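Acetyl-xylan esterase (PDB 2CC0) catalyses the metal-dependent removal of acetyl groups from acetylated xylan, as a family 4 carbohydrate esterase with zinc bound in its active site. Local coordinates at residues A33-Q38 with R50-A55; R83-I88 with Y117-V122; S128-N133 with A159-A164; P67-T70 with Q76-S79; Q141-L146 with P166-T171. All coordinates share one frame; numbering follows the deposited sequence.

In the fold
Along the chain, contact 1 closes first, then contact 4, then contact 2, and contacts 3 and 5 come last with alternating segments. Contacts 2 and 4 share helix 74-90, their centres 12 Å apart, and meet where Tyr117 OH probably hydrogen-bonds to Asp78 OD1. Contacts 3 and 5 share helix 159-174, again with centres 12 Å apart, and touch where Ser128 packs on Ala142. Contact 1, on strand 34-37 of the parallel sheet, is nearest the chain's centre and touches contact 2. Contacts 4 and 5 are farthest apart, centres 33 Å; these two, like contacts 2 and 5, lie on opposite sides of the chain's centre. The zinc is within about 10 Å of side chains in contacts 1, 3 and 4.

Contact 1 (A33-Q38 with R50-A55); sequences ATMFNQ and RAQVDA
Asn37 and Gln52 join strand 34-37 to helix 46-54 within a beta-alpha-beta crossover, whose next strand, 58-61, pairs parallel with the first. Their amides come at each other from opposite directions and lie nearly coplanar, the planes 26° apart, to make a paired set of two hydrogen bonds. Gln52 NE2 gives to Asn37 OD1 at 3.0 Å, and Asn37 ND2 gives to Gln52 OE1 at 2.9 Å. Each donor arrives in the carbonyl plane on a lone pair, so the pair fixes the rotation of both amides and satisfies polar atoms that are buried. Val59 packs against both side chains, and Leu23 of helix 19-28 against Gln52. Gln52 reaches the strand because its chain runs extended beyond CG (chi2 166°). The bent Met35 chain crosses beside it, with Met35 CB 3.5 Å from Gln52 NE2, closing the contact on the side toward Ala33. The outward side of the helix is looser. There the exposed Arg50 and Asp54 are joined one turn apart by a weak salt bridge, and Arg50 NH1 also bonds to Gly92 O. The guanidinium has Val53 CG1 over one face, near its rim, while Arg50 NH2 reaches Asp54 OD1 at 3.2 Å.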
# COMPACT_ATOMS: atom_id res chain seq x y z
N ALA A 33 8.45 4.83 15.38
CA ALA A 33 7.56 3.77 14.90
C ALA A 33 6.13 4.18 15.08
O ALA A 33 5.83 5.19 15.76
CB ALA A 33 7.86 2.49 15.68
N THR A 34 5.24 3.43 14.42
CA THR A 34 3.81 3.63 14.54
C THR A 34 3.20 2.55 15.42
O THR A 34 3.38 1.35 15.15
CB THR A 34 3.12 3.63 13.14
OG1 THR A 34 3.72 4.64 12.35
CG2 THR A 34 1.62 3.98 13.31
N MET A 35 2.51 2.99 16.47
CA MET A 35 1.89 2.08 17.46
C MET A 35 0.41 1.96 17.12
O MET A 35 -0.34 2.95 17.27
CB MET A 35 2.06 2.62 18.90
CG MET A 35 3.45 3.27 19.18
SD MET A 35 4.86 2.23 18.75
CE MET A 35 5.00 1.22 20.22
N PHE A 36 -0.00 0.75 16.69
CA PHE A 36 -1.42 0.50 16.34
C PHE A 36 -2.09 -0.02 17.62
O PHE A 36 -2.06 -1.22 17.92
CB PHE A 36 -1.53 -0.49 15.18
CG PHE A 36 -1.21 0.12 13.86
CD1 PHE A 36 0.12 0.20 13.41
CD2 PHE A 36 -2.24 0.66 13.06
CE1 PHE A 36 0.40 0.79 12.16
CE2 PHE A 36 -1.94 1.24 11.82
CZ PHE A 36 -0.63 1.30 11.39
N ASN A 37 -2.62 0.93 18.39
CA ASN A 37 -3.23 0.62 19.70
C ASN A 37 -4.65 0.09 19.57
O ASN A 37 -5.43 0.55 18.72
CB ASN A 37 -3.30 1.88 20.59
CG ASN A 37 -1.93 2.36 21.09
OD1 ASN A 37 -0.87 1.69 20.99
ND2 ASN A 37 -1.97 3.50 21.70
N GLN A 38 -5.04 -0.82 20.48
CA GLN A 38 -6.47 -1.14 20.62
C GLN A 38 -7.14 -0.06 21.47
O GLN A 38 -6.58 0.38 22.48
CB GLN A 38 -6.68 -2.48 21.31
CG GLN A 38 -6.22 -3.66 20.45
CD GLN A 38 -6.57 -4.98 21.07
OE1 GLN A 38 -7.59 -5.09 21.74
NE2 GLN A 38 -5.74 -5.99 20.84
N ARG A 50 0.14 8.68 25.87
CA ARG A 50 1.01 9.87 25.86
C ARG A 50 2.49 9.51 25.84
O ARG A 50 3.29 10.20 25.18
CB ARG A 50 0.75 10.76 27.09
CG ARG A 50 -0.44 11.69 26.92
CD ARG A 50 -0.31 12.65 25.70
NE ARG A 50 0.92 13.46 25.64
CZ ARG A 50 1.13 14.39 24.70
NH1 ARG A 50 0.18 14.64 23.79
NH2 ARG A 50 2.26 15.09 24.68
N ALA A 51 2.87 8.44 26.54
CA ALA A 51 4.28 8.03 26.59
C ALA A 51 4.76 7.68 25.18
O ALA A 51 5.88 7.99 24.81
CB ALA A 51 4.50 6.87 27.56
N GLN A 52 3.87 7.10 24.38
CA GLN A 52 4.24 6.79 22.99
C GLN A 52 4.55 8.06 22.22
O GLN A 52 5.56 8.15 21.50
CB GLN A 52 3.13 6.01 22.29
CG GLN A 52 2.87 4.67 22.95
CD GLN A 52 1.56 4.05 22.48
OE1 GLN A 52 0.57 4.75 22.15
NE2 GLN A 52 1.56 2.74 22.41
N VAL A 53 3.68 9.05 22.37
CA VAL A 53 3.88 10.36 21.71
C VAL A 53 5.20 10.99 22.16
O VAL A 53 6.02 11.46 21.33
CB VAL A 53 2.69 11.31 21.96
CG1 VAL A 53 2.92 12.69 21.30
CG2 VAL A 53 1.37 10.65 21.46
N ASP A 54 5.41 11.01 23.48
CA ASP A 54 6.62 11.63 24.05
C ASP A 54 7.92 10.92 23.69
O ASP A 54 9.02 11.52 23.73
CB ASP A 54 6.47 11.72 25.57
CG ASP A 54 5.42 12.75 25.99
OD1 ASP A 54 5.01 13.62 25.18
OD2 ASP A 54 5.02 12.69 27.18
N ALA A 55 7.80 9.65 23.30
CA ALA A 55 8.94 8.86 22.82
C ALA A 55 9.26 9.10 21.34
O ALA A 55 10.28 8.62 20.85
CB ALA A 55 8.70 7.40 23.09

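Contact 2 (R83-I88 with Y117-V122); sequences RTQQAI and YGLTEV
Gln85 sets its CG opposite the carbonyl carbon (chi1 -68°) and then bends at chi2 (-62°), which swings its amide back against Leu119 and toward Tyr117 O. The Gln85 and Leu119 side chains run alongside each other, pointing opposite ways, with both Leu119 methyls against the amide: Leu119 CD2 lies 3.6 Å from Gln85 OE1, and Leu119 CD1 4.1 Å from the same oxygen. Tyr117 O is too far for a direct bond, so one water spans the gap, accepting from Gln85 NE2 at 2.9 Å and donating to Tyr117 O at 3.2 Å. This water also sits at the edge of the Tyr117 ring. The buried amide is gripped further by Asn61 ND2, which gives to Gln85 OE1, and by Pro96 O, which accepts from Gln85 NE2. A leucine in place of Gln85 would probably leave the Asn61 amide and the Pro96 carbonyl without their mates and deprive the bridging water of its donor. Beyond Leu119, Thr120 OG1 bonds to Arg111 of the second subunit. Gly118 has positive phi and follows Tyr117, and the backbone N atoms of Gly118 and Leu119 bond back into helix 108-116: this is the Schellman motif that ends the helix before strand 120-121.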
# COMPACT_ATOMS: atom_id res chain seq x y z
N ARG A 83 -15.00 4.33 18.49
CA ARG A 83 -14.64 4.31 19.91
C ARG A 83 -13.13 4.37 20.08
O ARG A 83 -12.62 4.95 21.03
CB ARG A 83 -15.23 3.09 20.61
CG ARG A 83 -16.73 3.22 20.85
CD ARG A 83 -17.43 1.90 20.59
NE ARG A 83 -17.17 0.93 21.63
CZ ARG A 83 -17.01 -0.38 21.45
NH1 ARG A 83 -17.08 -0.93 20.25
NH2 ARG A 83 -16.79 -1.15 22.51
N THR A 84 -12.41 3.74 19.14
CA THR A 84 -10.96 3.78 19.20
C THR A 84 -10.39 5.18 18.85
O THR A 84 -9.41 5.63 19.48
CB THR A 84 -10.36 2.64 18.34
OG1 THR A 84 -10.87 1.39 18.82
CG2 THR A 84 -8.84 2.64 18.44
N GLN A 85 -10.98 5.86 17.85
CA GLN A 85 -10.61 7.25 17.53
C GLN A 85 -10.76 8.09 18.80
O GLN A 85 -9.86 8.82 19.19
CB GLN A 85 -11.50 7.83 16.42
CG GLN A 85 -11.31 7.20 15.02
CD GLN A 85 -9.89 7.42 14.48
OE1 GLN A 85 -8.99 6.61 14.73
NE2 GLN A 85 -9.67 8.54 13.79
N GLN A 86 -11.91 7.92 19.45
CA GLN A 86 -12.24 8.68 20.66
C GLN A 86 -11.27 8.36 21.80
O GLN A 86 -10.81 9.26 22.51
CB GLN A 86 -13.68 8.38 21.07
CG GLN A 86 -14.74 8.94 20.10
CD GLN A 86 -16.06 8.16 20.13
OE1 GLN A 86 -16.30 7.35 21.03
NE2 GLN A 86 -16.91 8.37 19.11
N ALA A 87 -10.96 7.08 22.00
CA ALA A 87 -10.10 6.70 23.13
C ALA A 87 -8.67 7.22 22.94
O ALA A 87 -8.03 7.70 23.88
CB ALA A 87 -10.09 5.19 23.35
N ILE A 88 -8.16 7.11 21.71
CA ILE A 88 -6.80 7.57 21.46
C ILE A 88 -6.70 9.11 21.56
O ILE A 88 -5.79 9.65 22.22
CB ILE A 88 -6.26 7.03 20.11
CG1 ILE A 88 -6.16 5.49 20.20
CG2 ILE A 88 -4.94 7.71 19.73
CD1 ILE A 88 -5.95 4.78 18.84
N TYR A 117 -14.26 7.77 8.65
CA TYR A 117 -13.44 8.32 9.75
C TYR A 117 -12.10 8.90 9.28
O TYR A 117 -11.25 9.25 10.11
CB TYR A 117 -13.27 7.28 10.87
CG TYR A 117 -14.60 7.09 11.59
CD1 TYR A 117 -15.03 8.02 12.54
CD2 TYR A 117 -15.47 6.06 11.23
CE1 TYR A 117 -16.28 7.90 13.16
CE2 TYR A 117 -16.73 5.91 11.86
CZ TYR A 117 -17.13 6.86 12.80
OH TYR A 117 -18.37 6.76 13.41
N GLY A 118 -11.93 8.99 7.95
CA GLY A 118 -10.70 9.53 7.38
C GLY A 118 -9.46 8.70 7.66
O GLY A 118 -8.36 9.26 7.80
N LEU A 119 -9.65 7.38 7.73
CA LEU A 119 -8.55 6.45 8.03
C LEU A 119 -8.03 5.75 6.76
O LEU A 119 -8.80 5.23 5.97
CB LEU A 119 -9.05 5.38 9.02
CG LEU A 119 -9.36 5.92 10.41
CD1 LEU A 119 -10.23 4.91 11.17
CD2 LEU A 119 -8.09 6.22 11.25
N THR A 120 -6.71 5.72 6.63
CA THR A 120 -6.05 4.93 5.59
C THR A 120 -5.78 3.53 6.13
O THR A 120 -5.20 3.40 7.20
CB THR A 120 -4.74 5.63 5.21
OG1 THR A 120 -5.10 6.91 4.68
CG2 THR A 120 -3.95 4.84 4.15
N GLU A 121 -6.16 2.49 5.38
CA GLU A 121 -5.88 1.11 5.82
C GLU A 121 -4.41 0.80 5.62
O GLU A 121 -3.85 1.06 4.55
CB GLU A 121 -6.74 0.13 5.02
CG GLU A 121 -6.69 -1.30 5.48
CD GLU A 121 -7.66 -2.11 4.65
OE1 GLU A 121 -8.86 -2.20 5.03
OE2 GLU A 121 -7.22 -2.64 3.61
N VAL A 122 -3.81 0.19 6.64
CA VAL A 122 -2.40 -0.17 6.60
C VAL A 122 -2.27 -1.63 6.99
O VAL A 122 -2.54 -2.01 8.13
CB VAL A 122 -1.59 0.69 7.59
CG1 VAL A 122 -0.12 0.23 7.59
CG2 VAL A 122 -1.69 2.18 7.20
O HOH W 1 -12.00 10.14 13.11

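Contact 3 (S128-N133 with A159-A164); sequences SQDWNN and ANTLAA
Thr161 OG1 donates a short hydrogen bond, 2.6 Å, to Asp130 OD2, the one close meeting of loop 128-133 with the first turns of helix 159-174. The hydroxyl comes in on the anti lone pair, away from the other carboxylate oxygen, and the two side chains cross obliquely. Asp130 holds its CG between its own N and carbonyl carbon (chi1 64°), which turns the carboxylate toward Thr161. Asp130 OD2 accepts a second bond from His155 N, so the loop, the helix and the end of strand 151-155 meet at this one oxygen. In the next shell, Asp130 N gives to Ser128 OG at 3.1 Å, an ST turn, and Ser128 OG bonds in turn to Leu153 O. Ile139 of helix 136-144 packs against both Asp130 and Thr161. Farther out, Asn132 ND2 bonds to Gln129 OE1 at 3.1 Å, and Asn132 CB sits over the centre of one face of the Trp131 ring, which also meets the His155 ring. The Asp130 side chain is about 9 Å from the zinc. Asp127, Asp130 and Trp131 fit the DxxDW motif of family 4 carbohydrate esterases, which, as in relatives, probably forms one side of the active-site groove.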
# COMPACT_ATOMS: atom_id res chain seq x y z
N SER A 128 6.84 -10.00 10.88
CA SER A 128 7.99 -10.42 11.67
C SER A 128 7.75 -11.77 12.34
O SER A 128 8.69 -12.42 12.80
CB SER A 128 8.29 -9.37 12.75
OG SER A 128 7.33 -9.45 13.81
N GLN A 129 6.47 -12.17 12.42
CA GLN A 129 6.06 -13.40 13.14
C GLN A 129 6.38 -13.37 14.64
O GLN A 129 6.40 -14.42 15.30
CB GLN A 129 6.67 -14.66 12.50
CG GLN A 129 6.08 -14.92 11.11
CD GLN A 129 4.93 -15.88 11.18
OE1 GLN A 129 5.11 -17.05 11.54
NE2 GLN A 129 3.74 -15.42 10.81
N ASP A 130 6.60 -12.17 15.19
CA ASP A 130 6.95 -12.06 16.62
C ASP A 130 5.81 -12.56 17.53
O ASP A 130 6.05 -12.99 18.65
CB ASP A 130 7.44 -10.65 16.97
CG ASP A 130 6.39 -9.57 16.80
OD1 ASP A 130 5.35 -9.80 16.12
OD2 ASP A 130 6.64 -8.46 17.37
N TRP A 131 4.59 -12.54 17.00
CA TRP A 131 3.39 -13.02 17.70
C TRP A 131 3.29 -14.55 17.67
O TRP A 131 2.47 -15.15 18.38
CB TRP A 131 2.15 -12.43 17.03
CG TRP A 131 2.05 -12.84 15.58
CD1 TRP A 131 2.67 -12.24 14.51
CD2 TRP A 131 1.33 -13.97 15.05
NE1 TRP A 131 2.36 -12.92 13.35
CE2 TRP A 131 1.55 -13.98 13.66
CE3 TRP A 131 0.51 -14.96 15.63
CZ2 TRP A 131 0.97 -14.96 12.82
CZ3 TRP A 131 -0.06 -15.93 14.80
CH2 TRP A 131 0.16 -15.92 13.41
N ASN A 132 4.10 -15.17 16.80
CA ASN A 132 4.05 -16.61 16.53
C ASN A 132 5.38 -17.28 16.90
O ASN A 132 5.84 -18.20 16.21
CB ASN A 132 3.71 -16.86 15.04
CG ASN A 132 3.27 -18.31 14.74
OD1 ASN A 132 2.77 -19.01 15.62
ND2 ASN A 132 3.44 -18.75 13.49
N ASN A 133 5.97 -16.80 18.00
CA ASN A 133 7.20 -17.36 18.59
C ASN A 133 8.49 -17.20 17.79
O ASN A 133 9.46 -17.92 18.02
CB ASN A 133 6.99 -18.82 19.02
CG ASN A 133 6.12 -18.94 20.27
OD1 ASN A 133 4.97 -19.40 20.21
ND2 ASN A 133 6.65 -18.51 21.41
N ALA A 159 8.72 -10.56 24.17
CA ALA A 159 10.05 -10.32 24.71
C ALA A 159 11.15 -10.30 23.65
O ALA A 159 12.10 -9.52 23.73
CB ALA A 159 10.36 -11.35 25.81
N ASN A 160 11.03 -11.14 22.62
CA ASN A 160 12.06 -11.22 21.59
C ASN A 160 12.08 -9.96 20.72
O ASN A 160 13.12 -9.59 20.16
CB ASN A 160 11.89 -12.46 20.72
CG ASN A 160 12.10 -13.74 21.49
OD1 ASN A 160 12.57 -13.73 22.64
ND2 ASN A 160 11.74 -14.86 20.87
N THR A 161 10.92 -9.30 20.61
CA THR A 161 10.85 -8.00 19.93
C THR A 161 11.63 -6.93 20.70
O THR A 161 12.45 -6.21 20.13
CB THR A 161 9.40 -7.63 19.65
OG1 THR A 161 8.82 -8.68 18.86
CG2 THR A 161 9.27 -6.26 18.93
N LEU A 162 11.41 -6.85 22.00
CA LEU A 162 12.19 -5.91 22.81
C LEU A 162 13.70 -6.20 22.67
O LEU A 162 14.50 -5.29 22.50
CB LEU A 162 11.77 -6.00 24.28
CG LEU A 162 12.58 -5.13 25.23
CD1 LEU A 162 12.37 -3.62 24.94
CD2 LEU A 162 12.19 -5.45 26.66
N ALA A 163 14.07 -7.49 22.70
CA ALA A 163 15.49 -7.87 22.62
C ALA A 163 16.11 -7.52 21.27
O ALA A 163 17.33 -7.29 21.16
CB ALA A 163 15.64 -9.34 22.88
N ALA A 164 15.27 -7.51 20.24
CA ALA A 164 15.69 -7.25 18.86
C ALA A 164 16.01 -5.79 18.55
O ALA A 164 16.68 -5.51 17.56
CB ALA A 164 14.59 -7.75 17.88

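Contact 4 (P67-T70 with Q76-S79); sequences PHMT and QMDS
The flat group at the heart of this contact is the peptide carbonyl of Met69, met by the methyl end of Met77: Met77 CE lies 3.2 Å from Met69 O, a close carbon-oxygen approach, and the C=O...CE angle is about 132°. Nearby, the neighbouring His68 ring turns elsewhere, stacking on Tyr103 and bonding through ND1 to Glu105. Residues 67-70 directly follow the HxxxH metal-binding motif of the polysaccharide deacetylase family, in which His62 and His66 bind the zinc, and this loop leads round into helix 74-90. The two methionines reach across in different ways. In one of its two modelled conformers Met69 is bent at both chi2 and chi3, and its methyl turns back onto the helix, with Met69 CE 3.8 Å from Met77 CB. In the same conformer Met69 CE also meets the helix backbone, 3.6 Å from Met77 O and 3.7 Å from Met77 CA, so that each chain lays its methyl on the backbone of the other residue. No hydrogen bond joins the two segments. Helix 108-116 covers both: Leu110 packs on Met69 and Met77, with Thr109 and Val113 also on Met77. Pro102 lies against Met69, and Asp78, on another side of helix 74-90, forms a salt bridge with Lys116. Met77 runs extended beyond CG (chi2 -179°), which carries its sulfur and methyl along the Met69 backbone as far as Thr70, where Met77 CE is 4.2 Å from Thr70 CA.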
# COMPACT_ATOMS: atom_id res chain seq x y z
N PRO A 67 -11.70 -7.60 17.17
CA PRO A 67 -12.55 -8.67 16.61
C PRO A 67 -12.10 -9.01 15.20
O PRO A 67 -11.34 -8.23 14.61
CB PRO A 67 -13.94 -8.00 16.54
CG PRO A 67 -13.64 -6.57 16.30
CD PRO A 67 -12.38 -6.27 17.10
N HIS A 68 -12.59 -10.12 14.67
CA HIS A 68 -12.49 -10.36 13.23
C HIS A 68 -13.53 -9.44 12.59
O HIS A 68 -14.71 -9.74 12.56
CB HIS A 68 -12.81 -11.83 12.95
CG HIS A 68 -11.72 -12.76 13.36
ND1 HIS A 68 -10.66 -13.09 12.54
CD2 HIS A 68 -11.52 -13.44 14.52
CE1 HIS A 68 -9.85 -13.92 13.17
NE2 HIS A 68 -10.35 -14.15 14.37
N MET A 69 -13.09 -8.29 12.08
CA MET A 69 -14.01 -7.19 11.67
C MET A 69 -14.96 -7.58 10.54
O MET A 69 -16.07 -7.08 10.46
CB MET A 69 -13.23 -5.92 11.28
CG MET A 69 -12.48 -5.19 12.44
SD MET A 69 -13.49 -4.17 13.57
CE MET A 69 -13.82 -2.68 12.61
N THR A 70 -14.49 -8.44 9.65
CA THR A 70 -15.30 -8.82 8.49
C THR A 70 -16.45 -9.74 8.91
O THR A 70 -17.35 -9.99 8.11
CB THR A 70 -14.46 -9.43 7.35
OG1 THR A 70 -13.99 -10.72 7.74
CG2 THR A 70 -13.28 -8.51 6.98
N GLN A 76 -21.48 -2.32 13.85
CA GLN A 76 -20.50 -2.83 14.82
C GLN A 76 -19.07 -2.42 14.41
O GLN A 76 -18.24 -2.07 15.28
CB GLN A 76 -20.61 -4.34 14.97
CG GLN A 76 -21.99 -4.80 15.51
CD GLN A 76 -22.22 -6.30 15.34
OE1 GLN A 76 -22.05 -6.89 14.25
NE2 GLN A 76 -22.64 -6.94 16.44
N MET A 77 -18.79 -2.46 13.11
CA MET A 77 -17.46 -2.01 12.65
C MET A 77 -17.28 -0.52 12.96
O MET A 77 -16.21 -0.08 13.40
CB MET A 77 -17.28 -2.21 11.15
CG MET A 77 -17.37 -3.64 10.61
SD MET A 77 -17.11 -3.50 8.83
CE MET A 77 -17.41 -5.18 8.24
N ASP A 78 -18.34 0.25 12.72
CA ASP A 78 -18.35 1.68 12.97
C ASP A 78 -18.08 1.96 14.46
O ASP A 78 -17.23 2.77 14.81
CB ASP A 78 -19.67 2.27 12.51
CG ASP A 78 -19.63 3.79 12.41
OD1 ASP A 78 -19.38 4.44 13.44
OD2 ASP A 78 -19.86 4.33 11.30
N SER A 79 -18.79 1.25 15.34
CA SER A 79 -18.56 1.37 16.77
C SER A 79 -17.12 1.07 17.18
O SER A 79 -16.51 1.82 17.94
CB SER A 79 -19.53 0.44 17.52
OG SER A 79 -19.32 0.52 18.92

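Contact 5 (Q141-L146 with P166-T171); sequences QAVSRL and PRIAQT
Arg167 O is gripped twice by Thr171, the residue that faces Ser144 across the contact: Thr171 OG1 donates to Arg167 O at 2.7 Å and Thr171 N at 2.8 Å. The two donors arrive from opposite faces of the carbonyl plane. The OG1 bond spends the threonine hydroxyl inside its own helix and fixes the rotation of the side chain with CG2 anti to its N, and this methyl is the branch that reaches helix 136-144. Thr171 CG2 lies 3.7 Å from Ser144 CA and 3.8 Å from Ser144 CB, close enough to pack against the backbone there. Ser144 does likewise on its side, its OG donating to Gln141 O at 2.7 Å, so neither hydroxyl bonds across the contact. One turn back along helix 159-174, Ile168 meets Val143, the two side chains roughly perpendicular, with Val143 CG2 3.8 Å from Ile168 CG1. The other branches follow, Val143 CG1 being 4.0 Å from Ile168 CG2. An alanine in place of Thr171 would probably open a gap over Ser144, and leave Arg167 O with one donor instead of two. Polar links flank this apolar seam: Arg167 NH2 forms a salt bridge with Asp137 near the start of helix 136-144, and Lys175 bonds to Ser144 O toward its end. Helices 136-144 and 159-174 thus lie side by side on the parallel sheet, Val143 packing on Ile152 and Ile168 on Met154 of strand 151-155, with Ala142 and Leu146 reaching Val126 of the adjoining strand 126-127.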
# COMPACT_ATOMS: atom_id res chain seq x y z
N GLN A 141 16.03 -10.71 11.01
CA GLN A 141 16.05 -11.17 9.62
C GLN A 141 14.86 -10.61 8.82
O GLN A 141 15.00 -10.19 7.67
CB GLN A 141 16.03 -12.70 9.58
CG GLN A 141 16.05 -13.30 8.17
CD GLN A 141 17.25 -12.85 7.31
OE1 GLN A 141 17.16 -12.81 6.09
NE2 GLN A 141 18.36 -12.51 7.96
N ALA A 142 13.68 -10.60 9.44
CA ALA A 142 12.48 -10.04 8.79
C ALA A 142 12.70 -8.55 8.48
O ALA A 142 12.40 -8.08 7.39
CB ALA A 142 11.24 -10.24 9.67
N VAL A 143 13.24 -7.80 9.44
CA VAL A 143 13.57 -6.39 9.22
C VAL A 143 14.56 -6.21 8.06
O VAL A 143 14.42 -5.28 7.27
CB VAL A 143 14.09 -5.71 10.53
CG1 VAL A 143 14.72 -4.36 10.23
CG2 VAL A 143 12.95 -5.55 11.53
N SER A 144 15.52 -7.14 7.96
CA SER A 144 16.53 -7.09 6.88
C SER A 144 15.94 -7.21 5.46
O SER A 144 16.59 -6.87 4.48
CB SER A 144 17.64 -8.13 7.10
OG SER A 144 17.30 -9.41 6.58
N ARG A 145 14.70 -7.69 5.36
CA ARG A 145 14.04 -7.83 4.06
C ARG A 145 13.39 -6.56 3.56
O ARG A 145 12.97 -6.48 2.39
CB ARG A 145 13.01 -8.94 4.13
CG ARG A 145 13.64 -10.27 4.45
CD ARG A 145 12.81 -11.36 3.90
NE ARG A 145 11.58 -11.54 4.66
CZ ARG A 145 11.49 -12.22 5.80
NH1 ARG A 145 12.57 -12.78 6.36
NH2 ARG A 145 10.32 -12.34 6.41
N LEU A 146 13.26 -5.57 4.44
CA LEU A 146 12.55 -4.35 4.09
C LEU A 146 13.36 -3.46 3.17
O LEU A 146 14.54 -3.22 3.43
CB LEU A 146 12.21 -3.54 5.34
CG LEU A 146 11.27 -4.17 6.37
CD1 LEU A 146 11.36 -3.39 7.68
CD2 LEU A 146 9.85 -4.19 5.80
N PRO A 166 18.04 -3.18 19.45
CA PRO A 166 19.36 -2.70 18.99
C PRO A 166 19.81 -3.27 17.63
O PRO A 166 20.29 -2.52 16.79
CB PRO A 166 20.32 -3.12 20.12
CG PRO A 166 19.44 -3.34 21.30
CD PRO A 166 18.11 -3.84 20.76
N ARG A 167 19.63 -4.57 17.41
CA ARG A 167 19.98 -5.18 16.12
C ARG A 167 19.11 -4.72 14.96
O ARG A 167 19.57 -4.67 13.82
CB ARG A 167 19.98 -6.70 16.22
CG ARG A 167 21.22 -7.23 16.94
CD ARG A 167 21.05 -8.70 17.28
NE ARG A 167 21.03 -9.55 16.09
CZ ARG A 167 20.52 -10.79 16.07
NH1 ARG A 167 20.01 -11.33 17.18
NH2 ARG A 167 20.53 -11.49 14.95
N ILE A 168 17.87 -4.36 15.25
CA ILE A 168 17.03 -3.70 14.22
C ILE A 168 17.65 -2.36 13.78
O ILE A 168 17.80 -2.08 12.58
CB ILE A 168 15.59 -3.55 14.71
CG1 ILE A 168 14.91 -4.94 14.76
CG2 ILE A 168 14.81 -2.55 13.83
CD1 ILE A 168 13.52 -4.98 15.40
N ALA A 169 18.03 -1.54 14.75
CA ALA A 169 18.66 -0.25 14.47
C ALA A 169 19.94 -0.48 13.66
O ALA A 169 20.19 0.22 12.68
CB ALA A 169 18.96 0.49 15.76
N GLN A 170 20.73 -1.49 14.06
CA GLN A 170 21.97 -1.83 13.35
C GLN A 170 21.75 -2.27 11.92
O GLN A 170 22.47 -1.84 11.00
CB GLN A 170 22.71 -2.95 14.11
CG GLN A 170 23.28 -2.45 15.42
CD GLN A 170 23.66 -3.58 16.34
OE1 GLN A 170 23.92 -4.70 15.90
NE2 GLN A 170 23.70 -3.29 17.64
N THR A 171 20.74 -3.12 11.74
CA THR A 171 20.37 -3.61 10.42
C THR A 171 19.99 -2.45 9.49
O THR A 171 20.47 -2.37 8.35
CB THR A 171 19.22 -4.62 10.53
OG1 THR A 171 19.66 -5.73 11.32
CG2 THR A 171 18.78 -5.14 9.14